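Local coordinates for NF-kappa-B inhibitor beta (Mus musculus, PDB 1OY3), which inhibits NF-kappa-B by binding it and trapping it in the cytoplasm through a domain of ankyrin repeats, at residues T60-Y65 / P100-P105; E36-Q41 / Y65-G70; R89-A94 / D170-R175; T11-A16 / F27-S32; N42-T47 / A74-H79. One frame throughout, in Å; residues are numbered along the deposited sequence.

Contact 1: residues T60-Y65 / P100-P105; sequences TVEKLY and PRPSHP
Glu62 and Tyr65, one helical turn apart on helix 58-66, face the irregular chain that follows helix 91-97. Glu62 adds little: its extended chain runs outward, and its aliphatic part brushes the ring of Pro102, CG to CG 4.2 Å. A long polar residue suits this exposed rim, because its methylenes can pack while the carboxylate points away from the apolar part of the contact.

Tyr65 carries the contact. With CG anti to the backbone N (chi1 -169°), its ring swings out to the loop, where Arg101 CA sits over one face, 3.9 Å from the centroid, in a CH-pi contact. Pro102 CD approaches obliquely, 3.6 Å from CD1 of Tyr65. The Arg101 side chain bends at chi3, which brings its guanidinium beside the Tyr65 ring and Tyr65 O; its plane is 55° from that of the ring, and CE2 of Tyr65 stands 3.7 Å above its centre. Arg101 NE gives a weak bond to Tyr65 O (2.8 Å, 118° at the hydrogen), and its NH2 bonds to Ala69 O. The phenol OH is bonded to Gln99 O.

The chemistry is thus mixed: Arg101 CA and CB, with the proline ring, supply carbon cover for a buried aromatic ring, while the arginine's positive charge meets carbonyls of the last helical turn and of the loop after it, where the partial negative charge of the helix end probably favours a cation.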
# COMPACT_ATOMS: atom_id res chain seq x y z
N THR C 60 -12.06 -6.18 -21.59
CA THR C 60 -13.13 -5.96 -20.62
C THR C 60 -13.02 -4.59 -19.94
O THR C 60 -14.03 -3.97 -19.60
CB THR C 60 -13.12 -7.08 -19.56
OG1 THR C 60 -13.26 -8.34 -20.22
CG2 THR C 60 -14.27 -6.89 -18.56
N VAL C 61 -11.79 -4.11 -19.76
CA VAL C 61 -11.59 -2.82 -19.14
C VAL C 61 -12.10 -1.71 -20.06
O VAL C 61 -12.65 -0.71 -19.59
CB VAL C 61 -10.10 -2.59 -18.79
CG1 VAL C 61 -9.86 -1.12 -18.44
CG2 VAL C 61 -9.71 -3.49 -17.60
N GLU C 62 -11.93 -1.89 -21.37
CA GLU C 62 -12.38 -0.89 -22.33
C GLU C 62 -13.90 -0.77 -22.36
O GLU C 62 -14.43 0.34 -22.41
CB GLU C 62 -11.86 -1.21 -23.74
CG GLU C 62 -12.35 -0.26 -24.84
CD GLU C 62 -11.68 -0.50 -26.19
OE1 GLU C 62 -11.52 -1.68 -26.57
OE2 GLU C 62 -11.33 0.49 -26.87
N LYS C 63 -14.59 -1.90 -22.33
CA LYS C 63 -16.05 -1.89 -22.36
C LYS C 63 -16.56 -1.11 -21.17
O LYS C 63 -17.38 -0.20 -21.32
CB LYS C 63 -16.59 -3.31 -22.31
CG LYS C 63 -16.23 -4.14 -23.52
CD LYS C 63 -16.91 -5.50 -23.43
CE LYS C 63 -16.62 -6.35 -24.64
NZ LYS C 63 -17.21 -7.70 -24.44
N LEU C 64 -16.07 -1.46 -19.99
CA LEU C 64 -16.46 -0.79 -18.76
C LEU C 64 -16.10 0.69 -18.84
O LEU C 64 -16.91 1.55 -18.49
CB LEU C 64 -15.79 -1.47 -17.55
CG LEU C 64 -16.25 -2.92 -17.39
CD1 LEU C 64 -15.39 -3.68 -16.38
CD2 LEU C 64 -17.72 -2.91 -16.95
N TYR C 65 -14.89 0.98 -19.32
CA TYR C 65 -14.42 2.36 -19.43
C TYR C 65 -15.28 3.12 -20.47
O TYR C 65 -15.71 4.25 -20.24
CB TYR C 65 -12.94 2.37 -19.85
CG TYR C 65 -12.23 3.72 -19.77
CD1 TYR C 65 -11.15 3.99 -20.60
CD2 TYR C 65 -12.60 4.69 -18.83
CE1 TYR C 65 -10.46 5.19 -20.52
CE2 TYR C 65 -11.90 5.91 -18.73
CZ TYR C 65 -10.83 6.14 -19.58
OH TYR C 65 -10.09 7.31 -19.49
N PRO C 100 -8.04 9.45 -23.10
CA PRO C 100 -9.43 9.90 -23.00
C PRO C 100 -10.38 8.72 -23.18
O PRO C 100 -10.19 7.90 -24.07
CB PRO C 100 -9.54 10.92 -24.13
CG PRO C 100 -8.15 11.49 -24.19
CD PRO C 100 -7.30 10.26 -24.07
N ARG C 101 -11.40 8.65 -22.34
CA ARG C 101 -12.40 7.59 -22.42
C ARG C 101 -12.90 7.41 -23.86
O ARG C 101 -13.00 8.37 -24.61
CB ARG C 101 -13.58 7.91 -21.49
CG ARG C 101 -14.76 6.98 -21.67
CD ARG C 101 -15.96 7.37 -20.81
NE ARG C 101 -15.84 6.96 -19.42
CZ ARG C 101 -15.19 7.64 -18.48
NH1 ARG C 101 -14.59 8.79 -18.78
NH2 ARG C 101 -15.14 7.18 -17.24
N PRO C 102 -13.20 6.16 -24.25
CA PRO C 102 -13.69 5.94 -25.62
C PRO C 102 -14.96 6.76 -25.87
O PRO C 102 -15.78 6.94 -24.97
CB PRO C 102 -13.98 4.45 -25.65
CG PRO C 102 -12.95 3.88 -24.70
CD PRO C 102 -12.98 4.88 -23.55
N SER C 103 -15.12 7.24 -27.10
CA SER C 103 -16.31 8.02 -27.44
C SER C 103 -17.50 7.08 -27.60
O SER C 103 -17.44 6.13 -28.38
CB SER C 103 -16.08 8.79 -28.74
OG SER C 103 -17.21 9.57 -29.08
N HIS C 104 -18.57 7.34 -26.85
CA HIS C 104 -19.77 6.51 -26.90
C HIS C 104 -19.48 5.10 -26.38
O HIS C 104 -18.35 4.61 -26.48
CB HIS C 104 -20.32 6.44 -28.34
N PRO C 105 -20.50 4.43 -25.80
CA PRO C 105 -20.34 3.08 -25.27
C PRO C 105 -20.13 2.04 -26.37
O PRO C 105 -19.04 1.89 -26.91
CB PRO C 105 -21.64 2.85 -24.50
CG PRO C 105 -22.05 4.23 -24.11
CD PRO C 105 -21.78 5.01 -25.37

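Contact 2: residues E36-Q41 / Y65-G70; sequences EYLDLQ and YAAGAG
Leu38 and Asp39, neighbours in the turn after helix 22-32, meet the end of helix 58-66 with different parts of their side chains. The CB of Leu38 is directed toward it. Its CD1 branch lies against the backbone of the last turn, 3.3 Å from Ala67 O, and touches Ala67 CB at 3.8 Å. Alanine is small enough there to let the leucine methyl approach the chain itself.

Asp39 sets out across the contact and turns in at its tip. Having CG beside the backbone N (chi1 -60°) directs the carboxylate to Gly70, whose N-H reaches OD1 at 2.6 Å, nearly straight at 158°, on the syn lone pair. The same OD1 accepts from a water, which also donates to Gly70 O at 3.0 Å, so one carboxylate oxygen is gripped twice and is tied to both the N-H and the carbonyl of a single glycine. Gly70, with no side chain, lets OD1 come this near its backbone.

Gly68 ends the helix in a Schellman motif, its positive phi of 101° being easy only for glycine. A second helix ended by a Gly-Ala pair is a recurring feature of ankyrin repeats; here it packs on the chain that leads from helix 22-32 to the next finger, joining repeats 1 and 2.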
# COMPACT_ATOMS: atom_id res chain seq x y z
N GLU C 36 -25.35 4.54 -12.30
CA GLU C 36 -24.48 4.43 -11.13
C GLU C 36 -24.26 2.95 -10.85
O GLU C 36 -23.42 2.57 -10.05
CB GLU C 36 -25.13 5.08 -9.90
CG GLU C 36 -25.55 6.53 -10.11
CD GLU C 36 -25.98 7.21 -8.81
OE1 GLU C 36 -26.02 8.45 -8.77
OE2 GLU C 36 -26.27 6.49 -7.82
N TYR C 37 -25.04 2.12 -11.54
CA TYR C 37 -24.95 0.67 -11.40
C TYR C 37 -23.53 0.20 -11.73
O TYR C 37 -23.04 -0.76 -11.14
CB TYR C 37 -25.95 0.01 -12.35
CG TYR C 37 -26.00 -1.50 -12.27
CD1 TYR C 37 -26.46 -2.15 -11.12
CD2 TYR C 37 -25.62 -2.28 -13.36
CE1 TYR C 37 -26.54 -3.55 -11.07
CE2 TYR C 37 -25.69 -3.68 -13.31
CZ TYR C 37 -26.15 -4.30 -12.17
OH TYR C 37 -26.24 -5.68 -12.14
N LEU C 38 -22.88 0.88 -12.67
CA LEU C 38 -21.53 0.51 -13.07
C LEU C 38 -20.52 0.64 -11.93
O LEU C 38 -19.65 -0.21 -11.78
CB LEU C 38 -21.04 1.37 -14.24
CG LEU C 38 -21.54 1.05 -15.64
CD1 LEU C 38 -20.96 2.06 -16.62
CD2 LEU C 38 -21.14 -0.36 -16.02
N ASP C 39 -20.66 1.69 -11.13
CA ASP C 39 -19.71 1.92 -10.05
C ASP C 39 -20.01 1.27 -8.70
O ASP C 39 -19.31 1.52 -7.73
CB ASP C 39 -19.51 3.43 -9.84
CG ASP C 39 -18.98 4.11 -11.09
OD1 ASP C 39 -18.05 3.56 -11.73
OD2 ASP C 39 -19.48 5.21 -11.43
N LEU C 40 -21.04 0.42 -8.65
CA LEU C 40 -21.37 -0.24 -7.40
C LEU C 40 -20.17 -1.05 -6.92
O LEU C 40 -19.56 -1.77 -7.70
CB LEU C 40 -22.59 -1.14 -7.58
CG LEU C 40 -23.91 -0.42 -7.82
CD1 LEU C 40 -25.02 -1.43 -8.05
CD2 LEU C 40 -24.25 0.48 -6.63
N GLN C 41 -19.84 -0.92 -5.64
CA GLN C 41 -18.71 -1.63 -5.06
C GLN C 41 -19.14 -2.79 -4.17
O GLN C 41 -19.98 -2.60 -3.29
CB GLN C 41 -17.88 -0.65 -4.23
CG GLN C 41 -17.44 0.59 -5.00
CD GLN C 41 -16.89 1.68 -4.08
OE1 GLN C 41 -17.38 2.81 -4.07
NE2 GLN C 41 -15.86 1.34 -3.32
N TYR C 65 -14.89 0.98 -19.32
CA TYR C 65 -14.42 2.36 -19.43
C TYR C 65 -15.28 3.12 -20.47
O TYR C 65 -15.71 4.25 -20.24
CB TYR C 65 -12.94 2.37 -19.85
CG TYR C 65 -12.23 3.72 -19.77
CD1 TYR C 65 -11.15 3.99 -20.60
CD2 TYR C 65 -12.60 4.69 -18.83
CE1 TYR C 65 -10.46 5.19 -20.52
CE2 TYR C 65 -11.90 5.91 -18.73
CZ TYR C 65 -10.83 6.14 -19.58
OH TYR C 65 -10.09 7.31 -19.49
N ALA C 66 -15.52 2.47 -21.60
CA ALA C 66 -16.31 3.06 -22.68
C ALA C 66 -17.72 3.34 -22.18
O ALA C 66 -18.31 4.35 -22.54
CB ALA C 66 -16.35 2.11 -23.88
N ALA C 67 -18.23 2.43 -21.35
CA ALA C 67 -19.57 2.54 -20.78
C ALA C 67 -19.69 3.63 -19.74
O ALA C 67 -20.78 3.95 -19.28
CB ALA C 67 -20.00 1.20 -20.18
N GLY C 68 -18.56 4.20 -19.32
CA GLY C 68 -18.60 5.27 -18.34
C GLY C 68 -18.27 4.91 -16.90
O GLY C 68 -18.60 5.66 -15.99
N ALA C 69 -17.61 3.77 -16.69
CA ALA C 69 -17.23 3.35 -15.34
C ALA C 69 -16.24 4.36 -14.74
O ALA C 69 -15.33 4.83 -15.43
CB ALA C 69 -16.61 1.95 -15.40
N GLY C 70 -16.45 4.69 -13.47
CA GLY C 70 -15.57 5.62 -12.76
C GLY C 70 -14.16 5.08 -12.63
O GLY C 70 -13.95 3.95 -12.19
O HOH W 1 -16.09 1.82 -11.79

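Contact 3: residues R89-A94 / D170-R175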
# COMPACT_ATOMS: atom_id res chain seq x y z
N ARG C 89 0.95 -6.29 -13.16
CA ARG C 89 1.59 -6.09 -14.46
C ARG C 89 0.63 -6.12 -15.64
O ARG C 89 0.98 -6.60 -16.72
CB ARG C 89 2.67 -7.16 -14.66
CG ARG C 89 3.91 -6.99 -13.79
CD ARG C 89 4.80 -8.23 -13.81
NE ARG C 89 6.22 -7.90 -13.69
CZ ARG C 89 7.01 -7.61 -14.72
NH1 ARG C 89 6.52 -7.61 -15.95
NH2 ARG C 89 8.29 -7.32 -14.52
N ALA C 90 -0.59 -5.62 -15.44
CA ALA C 90 -1.59 -5.57 -16.50
C ALA C 90 -1.32 -4.37 -17.39
O ALA C 90 -2.09 -3.40 -17.42
CB ALA C 90 -3.00 -5.48 -15.91
N HIS C 91 -0.20 -4.43 -18.12
CA HIS C 91 0.23 -3.37 -19.01
C HIS C 91 -0.82 -2.87 -20.00
O HIS C 91 -1.01 -1.64 -20.13
CB HIS C 91 1.45 -3.83 -19.81
CG HIS C 91 2.60 -4.25 -18.95
ND1 HIS C 91 3.19 -3.41 -18.04
CD2 HIS C 91 3.24 -5.44 -18.85
CE1 HIS C 91 4.16 -4.06 -17.41
NE2 HIS C 91 4.21 -5.29 -17.88
N THR C 92 -1.48 -3.79 -20.70
CA THR C 92 -2.48 -3.41 -21.67
C THR C 92 -3.68 -2.71 -21.01
O THR C 92 -4.25 -1.78 -21.57
CB THR C 92 -2.93 -4.63 -22.51
OG1 THR C 92 -3.32 -5.70 -21.65
CG2 THR C 92 -1.79 -5.10 -23.40
N CYS C 93 -4.07 -3.16 -19.82
CA CYS C 93 -5.19 -2.53 -19.11
C CYS C 93 -4.86 -1.08 -18.76
O CYS C 93 -5.70 -0.18 -18.91
CB CYS C 93 -5.49 -3.30 -17.83
SG CYS C 93 -6.22 -4.93 -18.09
N ALA C 94 -3.63 -0.85 -18.30
CA ALA C 94 -3.21 0.49 -17.93
C ALA C 94 -3.28 1.40 -19.15
O ALA C 94 -3.66 2.56 -19.06
CB ALA C 94 -1.77 0.47 -17.38
N ASP C 170 8.43 -3.06 -12.19
CA ASP C 170 7.77 -3.23 -13.47
C ASP C 170 8.22 -2.12 -14.43
O ASP C 170 7.60 -1.05 -14.51
CB ASP C 170 6.26 -3.19 -13.24
CG ASP C 170 5.48 -3.56 -14.48
OD1 ASP C 170 4.28 -3.86 -14.34
OD2 ASP C 170 6.06 -3.53 -15.58
N ALA C 171 9.30 -2.39 -15.16
CA ALA C 171 9.88 -1.44 -16.09
C ALA C 171 8.89 -1.04 -17.18
O ALA C 171 8.77 0.13 -17.52
CB ALA C 171 11.13 -2.04 -16.71
N GLU C 172 8.21 -2.03 -17.74
CA GLU C 172 7.23 -1.77 -18.78
C GLU C 172 6.14 -0.82 -18.26
O GLU C 172 5.75 0.13 -18.96
CB GLU C 172 6.60 -3.08 -19.24
CG GLU C 172 6.61 -3.24 -20.75
CD GLU C 172 6.33 -1.94 -21.46
OE1 GLU C 172 5.24 -1.36 -21.26
OE2 GLU C 172 7.20 -1.48 -22.23
N MET C 173 5.66 -1.06 -17.05
CA MET C 173 4.61 -0.20 -16.49
C MET C 173 5.16 1.20 -16.20
O MET C 173 4.45 2.19 -16.37
CB MET C 173 4.01 -0.78 -15.21
CG MET C 173 2.75 -0.01 -14.76
SD MET C 173 1.35 -0.19 -15.93
CE MET C 173 0.69 -1.77 -15.32
N VAL C 174 6.41 1.27 -15.76
CA VAL C 174 7.04 2.55 -15.47
C VAL C 174 7.07 3.37 -16.77
O VAL C 174 6.79 4.57 -16.77
CB VAL C 174 8.48 2.37 -14.93
CG1 VAL C 174 9.20 3.72 -14.84
CG2 VAL C 174 8.44 1.72 -13.57
N ARG C 175 7.40 2.71 -17.87
CA ARG C 175 7.46 3.38 -19.17
C ARG C 175 6.11 4.00 -19.55
O ARG C 175 6.05 5.16 -19.96
CB ARG C 175 7.95 2.40 -20.25
CG ARG C 175 9.47 2.29 -20.30
CD ARG C 175 9.96 1.47 -21.48
NE ARG C 175 9.86 0.04 -21.24
CZ ARG C 175 10.88 -0.72 -20.86
NH1 ARG C 175 12.08 -0.18 -20.69
NH2 ARG C 175 10.69 -2.02 -20.64
O HOH W 2 10.56 -5.37 -15.84
O HOH W 3 3.20 -4.85 -11.75
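Met173 fills the close-packed side of this contact, where helix 91-97 meets the start of helix 171-180. Its chain leaves with CG anti to the backbone N (chi1 -170°) and then bends at both chi2 and chi3, bringing SD to 3.5 Å from Ala94 CB and CE to 3.8 Å from Ala90 O. Flexible and unbranched, methionine can curl against Ala94 CB and the Ala90 carbonyl; Ala165 of helix 161-167 also touches Met173, while Leu82 of helix 81-85 packs on Ala94. Next to it His91 shows one ring face to Glu172 CB, 3.6 Å from the centroid in a CH-pi contact, while Arg89 O lies over the opposite face.

These are the second helices of ankyrin repeats 3 and 4, laid next to one another although the chain between them includes a long insertion that is partly disordered. Asp170 stands at the N-cap of helix 171-180, a favoured place for an aspartate.

Toward solvent the fit is slacker and water takes part. Arg89 CG passes 3.2 Å from Asp170 OD1; the opposite charges are near each other, but no N-H points at the acid. One water joins Arg89 N, weakly, to Asp170 OD1 at 3.0 Å; another lies 3.3 Å from Arg89 NH2 and makes a weak bond with Ala171 N.

Contact 4: residues T11-A16 / F27-S32; sequences TALHLA and FLLGFS
Leu28 reaches from helix 22-32 into helix 12-18, and its side chain can be traced atom by atom. CB, directed at the other helix, already lies 4.0 Å from Leu13 CD2. From there CG sits beside the backbone N (chi1 -78°), and the next torsion sends CD2 forward as the probing tip. This methyl rests 3.2 Å from Ala12 O, and it has three side-chain neighbours: Ala12 CB and Ala16 CB, both at 3.9 Å, and Leu13 CD2 at 3.7 Å. Two alanines one turn apart present a shallow surface on which a branched leucine tip can settle, and Leu13 closes it at the side by sliding past Leu28 in the opposite direction. Its CD2 also meets Leu29 CD1 at 3.6 Å, the two leucines crossing nearly at right angles.

Thr11 begins helix 12-18 as its N-cap, OG1 accepting from Leu13 N. Its own N-H goes to His14 ND1, completing a capping box, while His14 NE2 bonds to Gln46 O in the next repeat. Phe27, outside the leucine packing, meets an aromatic side chain of another protein's chain.

The axes of 12-16 and 27-32 approach to 10.5 Å, their directions 141° apart. This is the helix-turn-helix hairpin of an ankyrin repeat, with the Thr-Ala-Leu-His sequence opening its first helix.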
# COMPACT_ATOMS: atom_id res chain seq x y z
N THR C 11 -22.78 -7.55 -7.71
CA THR C 11 -23.98 -7.47 -8.53
C THR C 11 -23.81 -8.35 -9.76
O THR C 11 -22.80 -9.05 -9.90
CB THR C 11 -24.25 -6.04 -8.99
OG1 THR C 11 -23.32 -5.70 -10.02
CG2 THR C 11 -24.10 -5.06 -7.84
N ALA C 12 -24.79 -8.32 -10.66
CA ALA C 12 -24.72 -9.12 -11.88
C ALA C 12 -23.49 -8.71 -12.69
O ALA C 12 -22.90 -9.52 -13.41
CB ALA C 12 -25.99 -8.92 -12.70
N LEU C 13 -23.10 -7.44 -12.58
CA LEU C 13 -21.93 -6.95 -13.29
C LEU C 13 -20.67 -7.63 -12.76
O LEU C 13 -19.94 -8.25 -13.53
CB LEU C 13 -21.77 -5.44 -13.13
CG LEU C 13 -22.10 -4.56 -14.33
CD1 LEU C 13 -21.43 -3.22 -14.13
CD2 LEU C 13 -21.60 -5.19 -15.62
N HIS C 14 -20.43 -7.51 -11.45
CA HIS C 14 -19.25 -8.12 -10.84
C HIS C 14 -19.12 -9.57 -11.25
O HIS C 14 -18.03 -10.05 -11.59
CB HIS C 14 -19.30 -8.07 -9.30
CG HIS C 14 -19.24 -6.69 -8.73
ND1 HIS C 14 -20.35 -5.89 -8.57
CD2 HIS C 14 -18.19 -5.97 -8.26
CE1 HIS C 14 -19.99 -4.74 -8.03
NE2 HIS C 14 -18.68 -4.76 -7.83
N LEU C 15 -20.24 -10.28 -11.23
CA LEU C 15 -20.24 -11.69 -11.58
C LEU C 15 -20.01 -11.92 -13.07
O LEU C 15 -19.50 -12.97 -13.46
CB LEU C 15 -21.56 -12.35 -11.15
CG LEU C 15 -21.83 -12.32 -9.64
CD1 LEU C 15 -23.21 -12.89 -9.36
CD2 LEU C 15 -20.76 -13.11 -8.91
N ALA C 16 -20.37 -10.95 -13.90
CA ALA C 16 -20.15 -11.10 -15.33
C ALA C 16 -18.64 -11.13 -15.60
O ALA C 16 -18.17 -11.90 -16.43
CB ALA C 16 -20.81 -9.96 -16.11
N PHE C 27 -24.68 -7.66 -22.54
CA PHE C 27 -26.09 -7.49 -22.24
C PHE C 27 -26.25 -6.47 -21.12
O PHE C 27 -26.90 -5.44 -21.29
CB PHE C 27 -26.70 -8.83 -21.82
CG PHE C 27 -28.13 -8.75 -21.39
CD1 PHE C 27 -29.13 -8.44 -22.31
CD2 PHE C 27 -28.49 -8.98 -20.07
CE1 PHE C 27 -30.47 -8.36 -21.91
CE2 PHE C 27 -29.82 -8.91 -19.66
CZ PHE C 27 -30.81 -8.60 -20.59
N LEU C 28 -25.65 -6.76 -19.97
CA LEU C 28 -25.74 -5.87 -18.81
C LEU C 28 -25.39 -4.44 -19.20
O LEU C 28 -26.19 -3.52 -19.00
CB LEU C 28 -24.79 -6.34 -17.70
CG LEU C 28 -25.21 -7.52 -16.81
CD1 LEU C 28 -25.58 -8.70 -17.64
CD2 LEU C 28 -24.07 -7.88 -15.88
N LEU C 29 -24.21 -4.26 -19.78
CA LEU C 29 -23.77 -2.93 -20.19
C LEU C 29 -24.76 -2.28 -21.14
O LEU C 29 -24.82 -1.06 -21.24
CB LEU C 29 -22.39 -3.03 -20.85
CG LEU C 29 -21.22 -2.56 -19.98
CD1 LEU C 29 -21.39 -3.05 -18.56
CD2 LEU C 29 -19.91 -3.06 -20.57
N GLY C 30 -25.56 -3.11 -21.81
CA GLY C 30 -26.55 -2.58 -22.73
C GLY C 30 -27.46 -1.56 -22.07
O GLY C 30 -27.97 -0.66 -22.72
N PHE C 31 -27.65 -1.71 -20.76
CA PHE C 31 -28.50 -0.80 -20.01
C PHE C 31 -27.64 0.05 -19.08
O PHE C 31 -27.72 1.28 -19.08
CB PHE C 31 -29.51 -1.59 -19.18
CG PHE C 31 -30.31 -2.57 -19.98
CD1 PHE C 31 -31.27 -2.13 -20.89
CD2 PHE C 31 -30.08 -3.94 -19.86
CE1 PHE C 31 -32.00 -3.04 -21.66
CE2 PHE C 31 -30.80 -4.86 -20.62
CZ PHE C 31 -31.76 -4.41 -21.53
N SER C 32 -26.80 -0.63 -18.30
CA SER C 32 -25.91 -0.00 -17.33
C SER C 32 -25.23 1.29 -17.77
O SER C 32 -25.10 2.23 -16.98
CB SER C 32 -24.84 -1.01 -16.91
OG SER C 32 -25.42 -2.18 -16.39

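Contact 5: residues N42-T47 / A74-H79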
# COMPACT_ATOMS: atom_id res chain seq x y z
N ASN C 42 -18.58 -3.97 -4.39
CA ASN C 42 -18.92 -5.12 -3.56
C ASN C 42 -18.36 -4.85 -2.16
O ASN C 42 -17.95 -3.73 -1.87
CB ASN C 42 -18.35 -6.42 -4.12
CG ASN C 42 -16.85 -6.39 -4.25
OD1 ASN C 42 -16.18 -5.55 -3.65
ND2 ASN C 42 -16.31 -7.31 -5.04
N ASP C 43 -18.33 -5.88 -1.30
CA ASP C 43 -17.85 -5.72 0.07
C ASP C 43 -16.34 -5.51 0.23
O ASP C 43 -15.87 -5.24 1.33
CB ASP C 43 -18.32 -6.90 0.93
CG ASP C 43 -19.84 -6.94 1.08
OD1 ASP C 43 -20.36 -7.93 1.65
OD2 ASP C 43 -20.53 -5.99 0.65
N LEU C 44 -15.60 -5.64 -0.85
CA LEU C 44 -14.15 -5.40 -0.81
C LEU C 44 -13.91 -4.01 -1.39
O LEU C 44 -12.77 -3.58 -1.55
CB LEU C 44 -13.42 -6.47 -1.63
CG LEU C 44 -13.46 -7.88 -1.04
CD1 LEU C 44 -12.94 -8.91 -2.05
CD2 LEU C 44 -12.64 -7.91 0.24
N GLY C 45 -15.00 -3.29 -1.67
CA GLY C 45 -14.90 -1.95 -2.21
C GLY C 45 -14.59 -1.95 -3.70
O GLY C 45 -14.32 -0.90 -4.29
N GLN C 46 -14.61 -3.13 -4.31
CA GLN C 46 -14.31 -3.25 -5.72
C GLN C 46 -15.50 -3.02 -6.64
O GLN C 46 -16.63 -3.40 -6.32
CB GLN C 46 -13.76 -4.65 -6.01
CG GLN C 46 -12.52 -5.03 -5.23
CD GLN C 46 -12.25 -6.51 -5.33
OE1 GLN C 46 -11.11 -6.97 -5.17
NE2 GLN C 46 -13.30 -7.28 -5.57
N THR C 47 -15.24 -2.40 -7.78
CA THR C 47 -16.29 -2.17 -8.77
C THR C 47 -16.01 -3.21 -9.85
O THR C 47 -15.07 -4.01 -9.72
CB THR C 47 -16.17 -0.77 -9.39
OG1 THR C 47 -14.88 -0.64 -10.02
CG2 THR C 47 -16.32 0.30 -8.31
N ALA C 74 -12.11 3.92 -5.52
CA ALA C 74 -11.09 3.13 -4.84
C ALA C 74 -11.70 1.99 -4.03
O ALA C 74 -12.75 2.15 -3.41
CB ALA C 74 -10.29 4.03 -3.92
N GLU C 75 -11.04 0.84 -4.04
CA GLU C 75 -11.51 -0.28 -3.26
C GLU C 75 -11.00 -0.15 -1.83
O GLU C 75 -10.52 0.91 -1.44
CB GLU C 75 -11.08 -1.60 -3.90
CG GLU C 75 -9.65 -1.65 -4.39
CD GLU C 75 -8.66 -1.90 -3.28
OE1 GLU C 75 -8.20 -0.94 -2.65
OE2 GLU C 75 -8.37 -3.09 -3.04
N ARG C 76 -11.09 -1.24 -1.06
CA ARG C 76 -10.69 -1.26 0.35
C ARG C 76 -9.32 -0.68 0.70
O ARG C 76 -9.19 -0.05 1.74
CB ARG C 76 -10.76 -2.69 0.89
CG ARG C 76 -9.79 -3.65 0.24
CD ARG C 76 -9.90 -5.04 0.88
NE ARG C 76 -9.42 -6.10 -0.01
CZ ARG C 76 -9.80 -6.23 -1.28
NH1 ARG C 76 -10.65 -5.37 -1.82
NH2 ARG C 76 -9.32 -7.22 -2.02
N GLY C 77 -8.32 -0.93 -0.14
CA GLY C 77 -6.98 -0.41 0.12
C GLY C 77 -6.71 0.95 -0.49
O GLY C 77 -5.57 1.44 -0.46
N GLY C 78 -7.75 1.57 -1.04
CA GLY C 78 -7.63 2.87 -1.67
C GLY C 78 -7.07 2.74 -3.08
O GLY C 78 -6.58 3.72 -3.66
N HIS C 79 -7.14 1.54 -3.64
CA HIS C 79 -6.63 1.30 -4.99
C HIS C 79 -7.63 1.61 -6.09
O HIS C 79 -8.76 1.13 -6.06
CB HIS C 79 -6.20 -0.16 -5.15
CG HIS C 79 -5.19 -0.61 -4.15
ND1 HIS C 79 -3.88 -0.19 -4.17
CD2 HIS C 79 -5.29 -1.45 -3.09
CE1 HIS C 79 -3.22 -0.76 -3.17
NE2 HIS C 79 -4.05 -1.52 -2.50
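The guanidinium of Arg76 has Leu44 CD2 over the centre of one face, 3.6 Å above the plane, and at its edge Leu44 O and Gln46 CG. The leucine and the arginine lie side by side, pointing the same way, so an apolar branch lines a charged group; a basic side chain of another protein's chain also packs on Leu44. Glu75 OE2 is 3.4 Å from Arg76 NH1 but well out of the guanidinium plane, and acts by charge only. Arg76 CG stands between its backbone N and carbonyl carbon (chi1 64°), which folds the extended chain back over residue 44. There NH1 makes a weak bond to Leu44 O at 2.8 Å, while Arg76 N gives the same oxygen a better one, 2.9 Å and 152°. One carbonyl thus receives both ends of the arginine.

Next to it, Gly45 O takes a CA-H...O contact from Glu75 CA at 3.1 Å. Glycine suits this close approach, Gly45 CA being 4.0 Å from Arg76 N, and also its positive phi. Each turn is braced from within: Leu44 N, forming an Asx turn, and Gln46 N reach Asn42 OD1 from opposite faces of the amide, and Glu75 OE1 accepts from His79 N at 2.9 Å.

Each segment contains a type I turn, and the two form successive beta-hairpin fingers of the ankyrin stack. The first leads from helix 22-32 to helix 48-55, which Thr47 caps, and the second from helix 58-66 to helix 81-85.

How the contacts relate
Contact 4 comes first along the chain, closing before the others open, and joins the two helices of repeat 1. Contact 2, 10 Å away between centres, carries the packing on to repeat 2 and shares Tyr65 and helix 58-66 with contact 1, also about 10 Å off, which reaches the chain after helix 91-97. Contact 5 links the fingers of repeats 2 and 3; His14 of contact 4 touches it through Gln46. Contact 3 lies farthest along, about 27 Å from contact 4 between centres, yet Cys93 meets Val61 of contact 1. Segments of contacts 1, 2 and 5 alternate in sequence, so neighbouring repeats among the first four are joined, building the elongated stack that binds NF-kappa-B.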